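Local atomic coordinates of lactate racemase apoprotein (Thermoanaerobacterium thermosaccharolyticum, PDB entry 2YJG), a protein that catalyses the interconversion of the D- and L-isomers of lactate, using a nickel pincer complex derived from nicotinic acid mononucleotide as its cofactor. Residues Q295-M300 with A360-R365. Residues are numbered along the deposited sequence; the frame is centred on the assembly and turned at random.
Sequences QSVKGM and AQILAR
With chi1 at -176°, Val297 swings CG1 to the far side of its backbone nitrogen, and this sends the methyl across to helix 357-369. There Val297 CG1 meets Ile362 CG2 at 3.6 Å. Val297 CG1 also lies 3.8 Å from Leu363 N, so it sits against the helix main chain. The second methyl, Val297 CG2, rests 4.0 Å from Leu363 CB, and the two side chains cross at about a right angle. One turn further on, Met300 runs extended beyond CG and lays its sulfur beside a leucine methyl, with Met300 SD 3.3 Å from Leu363 CD1. All four residues are buried, and their side chains meet through apolar contacts. The axes of segments 295-300 and 360-365 pass 9.7 Å apart, at 37°.

Lys298 points away from this interface. Lys298 NZ donates to Gln295 OE1 over 2.8 Å, in the carbonyl plane and on a lone pair. Both residues probably bind substrate, as in related enzymes, so the helix packs through one face and offers another to the probable active site.

Phe328 and Phe332 of helix 326-333 touch Val297 and Leu363, respectively. Met300 also reaches Val372 and Met374 of strand 371-375, in the six-stranded parallel sheet.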
loop_
_atom_site.group_PDB
_atom_site.type_symbol
_atom_site.label_atom_id
_atom_site.label_comp_id
_atom_site.label_asym_id
_atom_site.label_seq_id
_atom_site.Cartn_x
_atom_site.Cartn_y
_atom_site.Cartn_z
ATOM N N GLN A 295 28.721 -7.786 5.518
ATOM C CA GLN A 295 28.698 -6.345 5.801
ATOM C C GLN A 295 29.942 -5.901 6.544
ATOM O O GLN A 295 30.421 -4.803 6.367
ATOM C CB GLN A 295 27.453 -5.950 6.619
ATOM C CG GLN A 295 26.165 -5.940 5.839
ATOM C CD GLN A 295 26.209 -5.090 4.649
ATOM O OE1 GLN A 295 26.708 -3.959 4.678
ATOM N NE2 GLN A 295 25.653 -5.616 3.538
ATOM N N SER A 296 30.458 -6.766 7.393
ATOM C CA SER A 296 31.611 -6.415 8.269
ATOM C C SER A 296 32.941 -6.191 7.548
ATOM O O SER A 296 33.839 -5.526 8.094
ATOM C CB SER A 296 31.805 -7.484 9.330
ATOM O OG SER A 296 32.508 -8.629 8.812
ATOM N N VAL A 297 33.051 -6.687 6.315
ATOM C CA VAL A 297 34.179 -6.311 5.457
ATOM C C VAL A 297 34.284 -4.782 5.322
ATOM O O VAL A 297 35.381 -4.281 5.173
ATOM C CB VAL A 297 34.073 -6.984 4.094
ATOM C CG1 VAL A 297 35.348 -6.676 3.155
ATOM C CG2 VAL A 297 33.884 -8.515 4.266
ATOM N N LYS A 298 33.184 -4.042 5.369
ATOM C CA LYS A 298 33.225 -2.554 5.302
ATOM C C LYS A 298 34.064 -1.895 6.419
ATOM O O LYS A 298 35.051 -1.143 6.134
ATOM C CB LYS A 298 31.843 -1.978 5.248
ATOM C CG LYS A 298 31.025 -2.464 3.991
ATOM C CD LYS A 298 29.604 -2.064 4.072
ATOM C CE LYS A 298 28.822 -2.425 2.806
ATOM N NZ LYS A 298 27.382 -1.909 2.858
ATOM N N GLY A 299 33.751 -2.254 7.654
ATOM C CA GLY A 299 34.527 -1.813 8.851
ATOM C C GLY A 299 35.965 -2.306 8.793
ATOM O O GLY A 299 36.907 -1.643 9.218
ATOM N N MET A 300 36.170 -3.520 8.277
ATOM C CA MET A 300 37.523 -4.013 8.162
ATOM C C MET A 300 38.422 -3.171 7.259
ATOM O O MET A 300 39.658 -3.081 7.507
ATOM C CB MET A 300 37.560 -5.447 7.615
ATOM C CG MET A 300 36.836 -6.498 8.460
ATOM S SD MET A 300 36.994 -8.125 7.715
ATOM C CE MET A 300 35.851 -9.012 8.743
ATOM N N ALA A 360 34.051 -10.754 -1.379
ATOM C CA ALA A 360 35.135 -11.693 -1.131
ATOM C C ALA A 360 36.510 -11.160 -1.584
ATOM O O ALA A 360 37.541 -11.401 -0.928
ATOM C CB ALA A 360 34.884 -13.140 -1.781
ATOM N N GLN A 361 36.526 -10.470 -2.723
ATOM C CA GLN A 361 37.752 -9.955 -3.269
ATOM C C GLN A 361 38.348 -8.946 -2.276
ATOM O O GLN A 361 39.555 -8.963 -1.943
ATOM C CB GLN A 361 37.437 -9.274 -4.602
ATOM C CG GLN A 361 38.695 -8.816 -5.332
ATOM C CD GLN A 361 38.418 -8.166 -6.676
ATOM O OE1 GLN A 361 37.306 -8.263 -7.217
ATOM N NE2 GLN A 361 39.442 -7.509 -7.229
ATOM N N ILE A 362 37.515 -8.015 -1.843
ATOM C CA ILE A 362 37.977 -7.051 -0.828
ATOM C C ILE A 362 38.440 -7.660 0.441
ATOM O O ILE A 362 39.511 -7.249 0.944
ATOM C CB ILE A 362 36.912 -5.969 -0.578
ATOM C CG1 ILE A 362 36.724 -5.261 -1.891
ATOM C CG2 ILE A 362 37.326 -4.947 0.707
ATOM C CD1 ILE A 362 35.466 -4.366 -2.011
ATOM N N LEU A 363 37.707 -8.642 0.999
ATOM C CA LEU A 363 38.192 -9.310 2.219
ATOM C C LEU A 363 39.508 -10.034 1.970
ATOM O O LEU A 363 40.440 -9.931 2.782
ATOM C CB LEU A 363 37.131 -10.262 2.764
ATOM C CG LEU A 363 37.444 -11.097 3.995
ATOM C CD1 LEU A 363 37.729 -10.099 5.185
ATOM C CD2 LEU A 363 36.294 -12.084 4.331
ATOM N N ALA A 364 39.647 -10.723 0.809
ATOM C CA ALA A 364 40.922 -11.320 0.468
ATOM C C ALA A 364 42.068 -10.281 0.400
ATOM O O ALA A 364 43.136 -10.531 0.886
ATOM C CB ALA A 364 40.851 -12.233 -0.862
ATOM N N ARG A 365 41.834 -9.123 -0.183
ATOM C CA ARG A 365 42.849 -8.043 -0.232
ATOM C C ARG A 365 43.328 -7.766 1.212
ATOM O O ARG A 365 44.534 -7.721 1.491
ATOM C CB ARG A 365 42.276 -6.779 -0.874
ATOM C CG ARG A 365 43.238 -5.671 -0.929
ATOM C CD ARG A 365 42.620 -4.437 -1.441
ATOM N NE ARG A 365 41.820 -3.773 -0.388
ATOM C CZ ARG A 365 40.709 -3.086 -0.587
ATOM N NH1 ARG A 365 40.141 -2.979 -1.797
ATOM N NH2 ARG A 365 40.091 -2.566 0.456
#